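Local atomic coordinates of formylmethanofuran--tetrahydromethanopterin formyltransferase (Methanosarcina barkeri, PDB entry 1M5S), a protein that catalyses the reversible transfer of a formyl group from formylmethanofuran to tetrahydromethanopterin, a step in making methane from carbon dioxide. Residues S130-A135 with V139-I144; V23-A28 with L34-E39; V74-F79 with E86-R91; I18-V23 with N250-E255. One frame throughout, in Å; residues are numbered along the deposited sequence.

Interaction 1 lies toward the periphery, its centre about 29 Å from that of the chain, and touches none of the others; it is a partly exposed hairpin held by backbone hydrogen bonds and a water bridge. Interactions 2, 3 and 4 are buried and mainly apolar, each led by a strand isoleucine, though in interaction 4 a methyl also meets a carbonyl. Interactions 2 and 4 both use strand 12-26 and share Val23; interaction 3 uses the neighbouring strand 71-78, Val74 N lying 2.8 Å from Val23 O. Helices pack on these strands in interactions 2 and 3, whereas interaction 4 brings up a strand-to-helix turn. Interactions 1, 2 and 3 also reach the second subunit.

Interaction 1: S130-A135 with V139-I144; sequences SETQIA and VYKVPI
Ser130-Ile134 and Val139-Ile144 run antiparallel as the two arms of a hairpin, with Ser130-Lys141 and Thr132-Val139 as hydrogen-bonded pairs and Glu131-Tyr140 as the non-hydrogen-bonded pair between them. Of the four backbone bonds, Thr132 N to Val139 O is the shortest, at 2.8 Å, and nearly straight (172° at the hydrogen). Between the bonded pairs, Glu131 CA and Tyr140 CA also direct C-H groups at Val139 O and Ser130 O.

On one face, Glu131 and Tyr140 run alongside each other in the same direction, with CG of Glu131 4.1 Å from CE1 of Tyr140. The carboxylate and ring planes are turned 65° apart, and a water joins their ends: it donates to Glu131 OE2 at 2.7 Å and lies 2.8 Å from Tyr140 OH. An extended glutamate, its CG anti to the backbone N (chi1 -167°), carries the carboxylate out to this water.

On the other face the apolar part lies at the Thr132-Val139 end. Ile134 slants across Val139, its CD1 3.6 Å from Val139 CG2, while Thr132 CG2 runs alongside Val139 CB at 4.0 Å. Cutting Val139 back to an alanine removes both methyls that meet Ile134 CD1, which would probably open a gap and leave the end of the isoleucine less firmly held. Farther along, Ser130 OG rests 3.5 Å from Lys141 CB.

Strand 147-170 continues the sheet beyond the hairpin, bonding to Tyr140 through Ala151 and to Val142 through Phe149. Phe119 and Lys122 of helix 117-122 touch the Tyr140 side chain, and Leu150 packs against Ile134.

Interaction 2: V23-A28 with L34-E39; sequences VLITAA and LVAATE
Ile25 sets its CD1 methyl above the plane of the Ala36-Ala37 peptide at its Ala37 end, over CA, 3.7 Å from Ala37 CA and 4.0 Å from Ala37 N. The methyl therefore meets helix backbone as much as side chain, an approach consistent with the small side chain of Ala37. A second flat group, the Leu34 carbonyl, is gripped within the helix: Thr38 N and Thr38 OG1 reach Leu34 O from opposite faces of its plane, OG1 at 2.6 Å. This bond meets the needs of the threonine hydroxyl inside its own helix, a turn back along it.

The two branches of Ile25 divide the work. With CG1 anti to the carbonyl carbon (chi1 -54°) and the chain then extended, CD1 is carried to Ala37 and comes 4.1 Å from its CB. CG2 is the branch that meets Ala36, 4.0 Å from that residue's CB. The facing CA atoms of Ile25 and Ala37 are only 6.7 Å apart, so the helix lies close to the strand along its alanine face.

Around this seam, Ala37 also packs on Val72 and Val74 of strand 71-78 and on Ile56. The outer face of the helix meets the second subunit, where Thr38 touches Thr38 of that subunit. Strand 12-26 followed by helix 30-41 lying back over the sheet is the helix-on-sheet packing of an alpha/beta sandwich.

Interaction 3: V74-F79 with E86-R91; sequences VQICTF and EQLLER
Apolar packing carries the contact, all of it through Ile76 on strand 71-78. Its CD1 meets Leu88 CD2 at 3.7 Å, the two side chains set obliquely to one another, and also comes 4.2 Å from Arg91 CD. The other branch, CG2, lies 4.0 Å from Gln87 CB, with the two side chains at about a right angle. A chi1 of -63° aims CG1, and with it CD1, at Leu88 and Arg91, and leaves CG2 beside Gln87, so one isoleucine touches three helix residues.

The hydrogen bond that joins Gln87 and Arg91 lies within the helix. Arg91 NE donates to Gln87 OE1 at 2.8 Å with an angle of 162° at the hydrogen, and the acceptor lies close to the guanidinium plane, at its edge. Beyond the segments, Arg91 NH1 binds the carbonyl oxygens of Ala40 and Gly42, and NH2 that of Phe43, while Phe43 of the second subunit packs on Gln87 and Arg91.

Chemically, the two halves complement each other: the aliphatic parts of Gln87 and Arg91 cover Ile76, their polar ends turn to each other, and the arginine also reaches backbone carbonyls. A buried cation is thus probably stabilised by neutral oxygens, which are likely to fix the rotation of its guanidinium group.

Interaction 4: I18-V23 with N250-E255; sequences IKIARV and NGLDEE
The Arg22 guanidinium is held by several groups at once: NH2 forms a salt bridge with Glu57, NH1 a hydrogen bond to Gly107 O, and Tyr73 a cation-pi contact. Two residues earlier on the same strand, Ile20 makes the contact with Gly251 and Leu252. Its CD1 approaches Gly251 O to 3.1 Å and stands 3.5 Å from Gly251 C, over the face of the carbonyl and not at its end. This is short for carbon and oxygen, which suggests tight packing, though so close an approach may partly reflect how the methyl was placed. A straight continuation beyond CG1 (chi2 176°) gives CD1 its full reach.

The second branch makes the apolar part, Ile20 CG2 lying 3.8 Å from CD2 of Leu252. CA of Ile20 and CA of Leu252 are 7.1 Å apart, too far for strand pairing, and the link rests on side chains meeting backbone and one another. Just past Leu252, Asp253 N-caps helix 254-268.

The contact joins the turn between strand 243-251 and that helix to the middle of strand 12-26. Strand 147-170 adjoins both: Ile20 bonds through its backbone to Ile158, which Leu252 also touches. On the other side of strand 12-26, Ala21 packs against Leu84 and Leu88 of helix 81-95.

Interaction 1: S130-A135 with V139-I144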
loop_
_atom_site.group_PDB
_atom_site.type_symbol
_atom_site.label_atom_id
_atom_site.label_comp_id
_atom_site.label_asym_id
_atom_site.label_seq_id
_atom_site.Cartn_x
_atom_site.Cartn_y
_atom_site.Cartn_z
ATOM N N SER A 130 8.331 -4.866 -34.509
ATOM C CA SER A 130 8.628 -3.642 -35.236
ATOM C C SER A 130 9.775 -2.960 -34.512
ATOM O O SER A 130 10.171 -3.368 -33.419
ATOM C CB SER A 130 7.409 -2.705 -35.257
ATOM O OG SER A 130 6.254 -3.326 -34.709
ATOM N N GLU A 131 10.279 -1.890 -35.108
ATOM C CA GLU A 131 11.333 -1.111 -34.495
ATOM C C GLU A 131 10.928 0.351 -34.540
ATOM O O GLU A 131 10.469 0.847 -35.568
ATOM C CB GLU A 131 12.637 -1.329 -35.252
ATOM C CG GLU A 131 13.861 -0.828 -34.529
ATOM C CD GLU A 131 15.036 -0.657 -35.459
ATOM O OE1 GLU A 131 15.584 0.464 -35.517
ATOM O OE2 GLU A 131 15.385 -1.634 -36.156
ATOM N N THR A 132 10.989 1.004 -33.387
ATOM C CA THR A 132 10.606 2.402 -33.283
ATOM C C THR A 132 11.674 3.177 -32.511
ATOM O O THR A 132 12.723 2.625 -32.155
ATOM C CB THR A 132 9.206 2.554 -32.595
ATOM O OG1 THR A 132 8.829 3.935 -32.556
ATOM C CG2 THR A 132 9.222 1.993 -31.177
ATOM N N GLN A 133 11.422 4.467 -32.311
ATOM C CA GLN A 133 12.350 5.342 -31.615
ATOM C C GLN A 133 11.623 6.179 -30.566
ATOM O O GLN A 133 10.796 7.032 -30.904
ATOM C CB GLN A 133 13.041 6.262 -32.619
ATOM C CG GLN A 133 13.977 7.263 -32.000
ATOM C CD GLN A 133 15.255 7.400 -32.787
ATOM O OE1 GLN A 133 15.906 6.401 -33.111
ATOM N NE2 GLN A 133 15.621 8.636 -33.113
ATOM N N ILE A 134 11.948 5.940 -29.296
ATOM C CA ILE A 134 11.408 6.743 -28.198
ATOM C C ILE A 134 12.491 7.623 -27.550
ATOM O O ILE A 134 13.481 7.123 -26.998
ATOM C CB ILE A 134 10.716 5.835 -27.130
ATOM C CG1 ILE A 134 9.430 5.241 -27.709
ATOM C CG2 ILE A 134 10.340 6.638 -25.889
ATOM C CD1 ILE A 134 9.425 3.747 -27.783
ATOM N N ALA A 135 12.313 8.937 -27.674
ATOM C CA ALA A 135 13.250 9.910 -27.128
ATOM C C ALA A 135 14.682 9.573 -27.548
ATOM O O ALA A 135 15.551 9.350 -26.709
ATOM C CB ALA A 135 13.126 9.955 -25.604
ATOM N N VAL A 139 14.093 1.299 -29.859
ATOM C CA VAL A 139 13.138 0.460 -29.139
ATOM C C VAL A 139 12.462 -0.564 -30.057
ATOM O O VAL A 139 12.105 -0.266 -31.197
ATOM C CB VAL A 139 12.050 1.328 -28.455
ATOM C CG1 VAL A 139 11.019 0.441 -27.775
ATOM C CG2 VAL A 139 12.689 2.279 -27.466
ATOM N N TYR A 140 12.229 -1.752 -29.524
ATOM C CA TYR A 140 11.544 -2.827 -30.251
ATOM C C TYR A 140 10.114 -2.955 -29.746
ATOM O O TYR A 140 9.861 -2.910 -28.533
ATOM C CB TYR A 140 12.265 -4.158 -30.046
ATOM C CG TYR A 140 13.587 -4.207 -30.796
ATOM C CD1 TYR A 140 13.594 -4.418 -32.178
ATOM C CD2 TYR A 140 14.782 -4.033 -30.098
ATOM C CE1 TYR A 140 14.808 -4.432 -32.871
ATOM C CE2 TYR A 140 15.996 -4.039 -30.791
ATOM C CZ TYR A 140 16.009 -4.235 -32.178
ATOM O OH TYR A 140 17.189 -4.228 -32.852
ATOM N N LYS A 141 9.179 -3.003 -30.693
ATOM C CA LYS A 141 7.766 -3.237 -30.402
ATOM C C LYS A 141 7.467 -4.727 -30.522
ATOM O O LYS A 141 7.672 -5.322 -31.579
ATOM C CB LYS A 141 6.893 -2.466 -31.397
ATOM C CG LYS A 141 6.333 -1.168 -30.881
ATOM C CD LYS A 141 5.122 -0.747 -31.707
ATOM C CE LYS A 141 5.278 0.668 -32.234
ATOM N NZ LYS A 141 4.199 0.990 -33.211
ATOM N N VAL A 142 6.915 -5.303 -29.459
ATOM C CA VAL A 142 6.520 -6.703 -29.444
ATOM C C VAL A 142 5.009 -6.785 -29.178
ATOM O O VAL A 142 4.558 -6.617 -28.041
ATOM C CB VAL A 142 7.302 -7.492 -28.343
ATOM C CG1 VAL A 142 6.911 -8.963 -28.358
ATOM C CG2 VAL A 142 8.799 -7.324 -28.545
ATOM N N PRO A 143 4.202 -6.973 -30.242
ATOM C CA PRO A 143 2.754 -7.137 -30.077
ATOM C C PRO A 143 2.372 -8.282 -29.140
ATOM O O PRO A 143 2.812 -9.419 -29.310
ATOM C CB PRO A 143 2.264 -7.375 -31.503
ATOM C CG PRO A 143 3.225 -6.606 -32.338
ATOM C CD PRO A 143 4.562 -6.821 -31.665
ATOM N N ILE A 144 1.628 -7.941 -28.095
ATOM C CA ILE A 144 1.099 -8.925 -27.155
ATOM C C ILE A 144 -0.374 -8.610 -26.850
ATOM O O ILE A 144 -0.928 -7.648 -27.388
ATOM C CB ILE A 144 1.940 -8.959 -25.839
ATOM C CG1 ILE A 144 2.051 -7.554 -25.230
ATOM C CG2 ILE A 144 3.336 -9.533 -26.121
ATOM C CD1 ILE A 144 2.702 -7.531 -23.861
HETATM O O HOH W 1 16.953 -3.738 -35.557
#

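Interaction 2: V23-A28 with L34-E39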
loop_
_atom_site.group_PDB
_atom_site.type_symbol
_atom_site.label_atom_id
_atom_site.label_comp_id
_atom_site.label_asym_id
_atom_site.label_seq_id
_atom_site.Cartn_x
_atom_site.Cartn_y
_atom_site.Cartn_z
ATOM N N VAL A 23 18.043 -1.202 -14.998
ATOM C CA VAL A 23 16.884 -1.241 -15.901
ATOM C C VAL A 23 15.796 -0.275 -15.408
ATOM O O VAL A 23 15.462 -0.266 -14.227
ATOM C CB VAL A 23 16.249 -2.663 -15.975
ATOM C CG1 VAL A 23 15.174 -2.697 -17.036
ATOM C CG2 VAL A 23 17.304 -3.699 -16.247
ATOM N N LEU A 24 15.216 0.496 -16.328
ATOM C CA LEU A 24 14.044 1.316 -16.035
ATOM C C LEU A 24 12.776 0.628 -16.533
ATOM O O LEU A 24 12.661 0.311 -17.717
ATOM C CB LEU A 24 14.168 2.683 -16.711
ATOM C CG LEU A 24 12.968 3.628 -16.653
ATOM C CD1 LEU A 24 12.648 3.989 -15.216
ATOM C CD2 LEU A 24 13.275 4.872 -17.443
ATOM N N ILE A 25 11.887 0.286 -15.604
ATOM C CA ILE A 25 10.570 -0.225 -15.970
ATOM C C ILE A 25 9.544 0.898 -15.822
ATOM O O ILE A 25 9.399 1.464 -14.740
ATOM C CB ILE A 25 10.146 -1.422 -15.077
ATOM C CG1 ILE A 25 11.219 -2.514 -15.108
ATOM C CG2 ILE A 25 8.820 -2.008 -15.571
ATOM C CD1 ILE A 25 11.114 -3.504 -13.974
ATOM N N THR A 26 8.941 1.313 -16.937
ATOM C CA THR A 26 7.805 2.232 -16.877
ATOM C C THR A 26 6.500 1.469 -17.024
ATOM O O THR A 26 6.497 0.287 -17.391
ATOM C CB THR A 26 7.856 3.323 -17.962
ATOM O OG1 THR A 26 7.587 2.742 -19.239
ATOM C CG2 THR A 26 9.226 4.021 -17.981
ATOM N N ALA A 27 5.406 2.112 -16.624
ATOM C CA ALA A 27 4.089 1.494 -16.658
ATOM C C ALA A 27 3.034 2.585 -16.637
ATOM O O ALA A 27 3.366 3.772 -16.544
ATOM C CB ALA A 27 3.913 0.557 -15.470
ATOM N N ALA A 28 1.770 2.183 -16.764
ATOM C CA ALA A 28 0.669 3.137 -16.866
ATOM C C ALA A 28 0.574 3.991 -15.603
ATOM O O ALA A 28 0.317 5.200 -15.684
ATOM C CB ALA A 28 -0.652 2.401 -17.116
ATOM N N LEU A 34 5.545 -0.695 -9.955
ATOM C CA LEU A 34 6.048 -1.350 -8.749
ATOM C C LEU A 34 5.750 -2.842 -8.717
ATOM O O LEU A 34 6.576 -3.625 -8.261
ATOM C CB LEU A 34 5.485 -0.694 -7.487
ATOM C CG LEU A 34 6.001 -1.249 -6.148
ATOM C CD1 LEU A 34 7.511 -1.026 -6.027
ATOM C CD2 LEU A 34 5.273 -0.569 -4.993
ATOM N N VAL A 35 4.576 -3.236 -9.200
ATOM C CA VAL A 35 4.249 -4.651 -9.349
ATOM C C VAL A 35 5.283 -5.399 -10.206
ATOM O O VAL A 35 5.815 -6.427 -9.780
ATOM C CB VAL A 35 2.837 -4.830 -9.967
ATOM C CG1 VAL A 35 2.618 -6.277 -10.395
ATOM C CG2 VAL A 35 1.785 -4.426 -8.961
ATOM N N ALA A 36 5.622 -4.826 -11.363
ATOM C CA ALA A 36 6.587 -5.417 -12.299
ATOM C C ALA A 36 8.004 -5.453 -11.728
ATOM O O ALA A 36 8.672 -6.482 -11.775
ATOM C CB ALA A 36 6.581 -4.638 -13.607
ATOM N N ALA A 37 8.441 -4.325 -11.178
ATOM C CA ALA A 37 9.770 -4.201 -10.594
ATOM C C ALA A 37 9.970 -5.161 -9.440
ATOM O O ALA A 37 11.059 -5.678 -9.242
ATOM C CB ALA A 37 9.997 -2.777 -10.122
ATOM N N THR A 38 8.912 -5.386 -8.673
ATOM C CA THR A 38 8.974 -6.265 -7.517
ATOM C C THR A 38 9.067 -7.729 -7.935
ATOM O O THR A 38 9.915 -8.473 -7.439
ATOM C CB THR A 38 7.740 -6.057 -6.613
ATOM O OG1 THR A 38 7.719 -4.696 -6.156
ATOM C CG2 THR A 38 7.784 -6.996 -5.412
ATOM N N GLU A 39 8.181 -8.137 -8.842
ATOM C CA GLU A 39 8.190 -9.486 -9.389
ATOM C C GLU A 39 9.552 -9.805 -10.015
ATOM O O GLU A 39 10.135 -10.855 -9.750
ATOM C CB GLU A 39 7.081 -9.618 -10.439
ATOM C CG GLU A 39 6.966 -10.993 -11.070
ATOM C CD GLU A 39 6.545 -12.076 -10.087
ATOM O OE1 GLU A 39 5.647 -11.827 -9.256
ATOM O OE2 GLU A 39 7.080 -13.201 -10.182
#

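Interaction 3: V74-F79 with E86-R91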
loop_
_atom_site.group_PDB
_atom_site.type_symbol
_atom_site.label_atom_id
_atom_site.label_comp_id
_atom_site.label_asym_id
_atom_site.label_seq_id
_atom_site.Cartn_x
_atom_site.Cartn_y
_atom_site.Cartn_z
ATOM N N VAL A 74 15.502 -0.570 -11.429
ATOM C CA VAL A 74 15.965 -1.744 -10.703
ATOM C C VAL A 74 17.424 -2.038 -11.059
ATOM O O VAL A 74 17.962 -1.483 -12.021
ATOM C CB VAL A 74 15.085 -2.992 -10.995
ATOM C CG1 VAL A 74 13.667 -2.767 -10.465
ATOM C CG2 VAL A 74 15.059 -3.295 -12.485
ATOM N N GLN A 75 18.103 -2.718 -10.144
ATOM C CA GLN A 75 19.446 -3.208 -10.390
ATOM C C GLN A 75 19.410 -4.711 -10.235
ATOM O O GLN A 75 18.742 -5.228 -9.342
ATOM C CB GLN A 75 20.439 -2.600 -9.396
ATOM C CG GLN A 75 20.737 -1.133 -9.633
ATOM C CD GLN A 75 21.745 -0.565 -8.646
ATOM O OE1 GLN A 75 22.451 -1.307 -7.964
ATOM N NE2 GLN A 75 21.831 0.761 -8.589
ATOM N N ILE A 76 19.928 -5.404 -11.241
ATOM C CA ILE A 76 20.093 -6.842 -11.159
ATOM C C ILE A 76 21.592 -7.112 -11.197
ATOM O O ILE A 76 22.317 -6.490 -11.973
ATOM C CB ILE A 76 19.375 -7.550 -12.324
ATOM C CG1 ILE A 76 17.863 -7.293 -12.229
ATOM C CG2 ILE A 76 19.646 -9.046 -12.281
ATOM C CD1 ILE A 76 17.095 -7.501 -13.536
ATOM N N CYS A 77 22.057 -7.867 -10.207
ATOM C CA CYS A 77 23.481 -7.995 -9.911
ATOM C C CYS A 77 23.889 -9.458 -9.960
ATOM O O CYS A 77 23.144 -10.343 -9.518
ATOM C CB CYS A 77 23.795 -7.451 -8.511
ATOM S SG CYS A 77 23.220 -5.768 -8.162
ATOM N N THR A 78 25.130 -9.696 -10.369
ATOM C CA THR A 78 25.647 -11.053 -10.427
ATOM C C THR A 78 27.178 -11.015 -10.587
ATOM O O THR A 78 27.747 -9.977 -10.952
ATOM C CB THR A 78 24.953 -11.816 -11.587
ATOM O OG1 THR A 78 24.886 -13.213 -11.285
ATOM C CG2 THR A 78 25.682 -11.590 -12.881
ATOM N N PHE A 79 27.851 -12.086 -10.174
ATOM C CA PHE A 79 29.314 -12.092 -10.185
ATOM C C PHE A 79 29.919 -12.029 -11.582
ATOM O O PHE A 79 30.732 -11.152 -11.861
ATOM C CB PHE A 79 29.859 -13.305 -9.422
ATOM C CG PHE A 79 29.942 -13.089 -7.937
ATOM C CD1 PHE A 79 30.265 -11.833 -7.425
ATOM C CD2 PHE A 79 29.634 -14.118 -7.050
ATOM C CE1 PHE A 79 30.275 -11.596 -6.049
ATOM C CE2 PHE A 79 29.641 -13.897 -5.669
ATOM C CZ PHE A 79 29.961 -12.630 -5.168
ATOM N N GLU A 86 21.947 -13.478 -18.740
ATOM C CA GLU A 86 20.996 -14.565 -18.538
ATOM C C GLU A 86 19.874 -14.141 -17.590
ATOM O O GLU A 86 18.698 -14.363 -17.880
ATOM C CB GLU A 86 21.723 -15.789 -17.972
ATOM C CG GLU A 86 20.911 -17.080 -17.941
ATOM C CD GLU A 86 21.663 -18.231 -17.280
ATOM O OE1 GLU A 86 22.914 -18.193 -17.228
ATOM O OE2 GLU A 86 21.002 -19.178 -16.806
ATOM N N GLN A 87 20.247 -13.504 -16.479
ATOM C CA GLN A 87 19.283 -13.071 -15.471
ATOM C C GLN A 87 18.389 -11.970 -16.012
ATOM O O GLN A 87 17.195 -11.934 -15.729
ATOM C CB GLN A 87 19.998 -12.575 -14.217
ATOM C CG GLN A 87 20.469 -13.678 -13.311
ATOM C CD GLN A 87 19.356 -14.611 -12.894
ATOM O OE1 GLN A 87 18.461 -14.226 -12.150
ATOM N NE2 GLN A 87 19.429 -15.863 -13.337
ATOM N N LEU A 88 18.974 -11.086 -16.812
ATOM C CA LEU A 88 18.218 -10.034 -17.472
ATOM C C LEU A 88 17.173 -10.617 -18.415
ATOM O O LEU A 88 16.009 -10.219 -18.377
ATOM C CB LEU A 88 19.156 -9.120 -18.252
ATOM C CG LEU A 88 19.980 -8.167 -17.392
ATOM C CD1 LEU A 88 20.967 -7.411 -18.263
ATOM C CD2 LEU A 88 19.058 -7.207 -16.675
ATOM N N LEU A 89 17.575 -11.610 -19.202
ATOM C CA LEU A 89 16.674 -12.249 -20.154
ATOM C C LEU A 89 15.497 -12.897 -19.452
ATOM O O LEU A 89 14.352 -12.624 -19.783
ATOM C CB LEU A 89 17.416 -13.306 -20.993
ATOM C CG LEU A 89 17.772 -12.923 -22.428
ATOM C CD1 LEU A 89 16.527 -12.423 -23.141
ATOM C CD2 LEU A 89 18.847 -11.850 -22.409
ATOM N N GLU A 90 15.790 -13.699 -18.433
ATOM C CA GLU A 90 14.771 -14.476 -17.744
ATOM C C GLU A 90 13.850 -13.598 -16.880
ATOM O O GLU A 90 12.642 -13.810 -16.841
ATOM C CB GLU A 90 15.442 -15.552 -16.886
ATOM C CG GLU A 90 16.058 -16.676 -17.717
ATOM C CD GLU A 90 16.752 -17.731 -16.888
ATOM O OE1 GLU A 90 16.182 -18.164 -15.859
ATOM O OE2 GLU A 90 17.857 -18.153 -17.299
ATOM N N ARG A 91 14.417 -12.575 -16.248
ATOM C CA ARG A 91 13.673 -11.723 -15.298
ATOM C C ARG A 91 12.823 -10.658 -16.016
ATOM O O ARG A 91 11.719 -10.313 -15.571
ATOM C CB ARG A 91 14.639 -11.030 -14.340
ATOM C CG ARG A 91 14.882 -11.838 -13.060
ATOM C CD ARG A 91 16.144 -11.405 -12.313
ATOM N NE ARG A 91 16.587 -12.381 -11.304
ATOM C CZ ARG A 91 15.973 -12.574 -10.127
ATOM N NH1 ARG A 91 14.882 -11.872 -9.793
ATOM N NH2 ARG A 91 16.382 -13.457 -9.205
#

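Interaction 4: I18-V23 with N250-E255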
loop_
_atom_site.group_PDB
_atom_site.type_symbol
_atom_site.label_atom_id
_atom_site.label_comp_id
_atom_site.label_asym_id
_atom_site.label_seq_id
_atom_site.Cartn_x
_atom_site.Cartn_y
_atom_site.Cartn_z
ATOM N N ILE A 18 30.949 -6.622 -7.880
ATOM C CA ILE A 18 29.878 -7.374 -8.526
ATOM C C ILE A 18 29.471 -6.697 -9.838
ATOM O O ILE A 18 29.855 -5.553 -10.099
ATOM C CB ILE A 18 28.653 -7.515 -7.578
ATOM C CG1 ILE A 18 27.754 -8.660 -8.051
ATOM C CG2 ILE A 18 27.906 -6.189 -7.478
ATOM C CD1 ILE A 18 26.905 -9.290 -6.961
ATOM N N LYS A 19 28.821 -7.451 -10.717
ATOM C CA LYS A 19 28.319 -6.878 -11.957
ATOM C C LYS A 19 26.878 -6.417 -11.743
ATOM O O LYS A 19 26.046 -7.172 -11.225
ATOM C CB LYS A 19 28.386 -7.915 -13.080
ATOM C CG LYS A 19 29.758 -8.552 -13.258
ATOM C CD LYS A 19 30.833 -7.502 -13.500
ATOM C CE LYS A 19 32.163 -8.156 -13.824
ATOM N NZ LYS A 19 33.148 -7.165 -14.322
ATOM N N ILE A 20 26.591 -5.187 -12.165
ATOM C CA ILE A 20 25.276 -4.583 -11.953
ATOM C C ILE A 20 24.679 -4.073 -13.265
ATOM O O ILE A 20 25.283 -3.243 -13.943
ATOM C CB ILE A 20 25.345 -3.399 -10.936
ATOM C CG1 ILE A 20 25.846 -3.891 -9.568
ATOM C CG2 ILE A 20 23.959 -2.781 -10.762
ATOM C CD1 ILE A 20 26.043 -2.796 -8.548
ATOM N N ALA A 21 23.494 -4.584 -13.606
ATOM C CA ALA A 21 22.683 -4.029 -14.694
ATOM C C ALA A 21 21.549 -3.166 -14.130
ATOM O O ALA A 21 20.917 -3.547 -13.159
ATOM C CB ALA A 21 22.109 -5.158 -15.545
ATOM N N ARG A 22 21.431 -1.944 -14.632
ATOM C CA ARG A 22 20.356 -0.998 -14.304
ATOM C C ARG A 22 19.299 -1.020 -15.411
ATOM O O ARG A 22 19.624 -0.950 -16.606
ATOM C CB ARG A 22 20.951 0.404 -14.184
ATOM C CG ARG A 22 20.144 1.345 -13.289
ATOM C CD ARG A 22 20.375 2.812 -13.651
ATOM N NE ARG A 22 20.043 3.751 -12.572
ATOM C CZ ARG A 22 19.799 5.051 -12.782
ATOM N NH1 ARG A 22 19.848 5.567 -14.019
ATOM N NH2 ARG A 22 19.492 5.924 -11.816
ATOM N N VAL A 23 18.043 -1.202 -14.998
ATOM C CA VAL A 23 16.884 -1.241 -15.901
ATOM C C VAL A 23 15.796 -0.275 -15.408
ATOM O O VAL A 23 15.462 -0.266 -14.227
ATOM C CB VAL A 23 16.249 -2.663 -15.975
ATOM C CG1 VAL A 23 15.174 -2.697 -17.036
ATOM C CG2 VAL A 23 17.304 -3.699 -16.247
ATOM N N ASN A 250 23.914 -2.773 -2.203
ATOM C CA ASN A 250 24.674 -2.852 -3.448
ATOM C C ASN A 250 24.544 -1.522 -4.157
ATOM O O ASN A 250 23.588 -0.788 -3.929
ATOM C CB ASN A 250 24.137 -3.962 -4.349
ATOM C CG ASN A 250 24.355 -5.340 -3.768
ATOM O OD1 ASN A 250 24.781 -5.484 -2.622
ATOM N ND2 ASN A 250 24.054 -6.366 -4.553
ATOM N N GLY A 251 25.502 -1.205 -5.018
ATOM C CA GLY A 251 25.489 0.097 -5.661
ATOM C C GLY A 251 26.479 0.236 -6.799
ATOM O O GLY A 251 27.424 -0.550 -6.916
ATOM N N LEU A 252 26.300 1.288 -7.588
ATOM C CA LEU A 252 27.072 1.501 -8.806
ATOM C C LEU A 252 28.514 1.930 -8.529
ATOM O O LEU A 252 29.448 1.450 -9.177
ATOM C CB LEU A 252 26.369 2.543 -9.678
ATOM C CG LEU A 252 24.971 2.123 -10.144
ATOM C CD1 LEU A 252 24.291 3.271 -10.881
ATOM C CD2 LEU A 252 25.084 0.890 -11.031
ATOM N N ASP A 253 28.689 2.839 -7.574
ATOM C CA ASP A 253 30.019 3.296 -7.186
ATOM C C ASP A 253 30.179 3.337 -5.663
ATOM O O ASP A 253 29.273 2.946 -4.926
ATOM C CB ASP A 253 30.309 4.675 -7.806
ATOM C CG ASP A 253 29.228 5.712 -7.502
ATOM O OD1 ASP A 253 28.630 5.659 -6.417
ATOM O OD2 ASP A 253 29.024 6.632 -8.318
ATOM N N GLU A 254 31.338 3.794 -5.196
ATOM C CA GLU A 254 31.609 3.893 -3.765
ATOM C C GLU A 254 30.868 5.055 -3.127
ATOM O O GLU A 254 30.388 4.944 -1.999
ATOM C CB GLU A 254 33.108 4.052 -3.519
ATOM C CG GLU A 254 33.850 2.730 -3.399
ATOM C CD GLU A 254 35.325 2.909 -3.067
ATOM O OE1 GLU A 254 35.646 3.551 -2.037
ATOM O OE2 GLU A 254 36.160 2.391 -3.836
ATOM N N GLU A 255 30.750 6.152 -3.870
ATOM C CA GLU A 255 30.096 7.367 -3.382
ATOM C C GLU A 255 28.619 7.131 -3.066
ATOM O O GLU A 255 28.084 7.690 -2.106
ATOM C CB GLU A 255 30.230 8.494 -4.411
ATOM C CG GLU A 255 31.676 8.841 -4.776
ATOM C CD GLU A 255 32.155 8.144 -6.053
ATOM O OE1 GLU A 255 32.508 6.942 -6.003
ATOM O OE2 GLU A 255 32.200 8.810 -7.110
#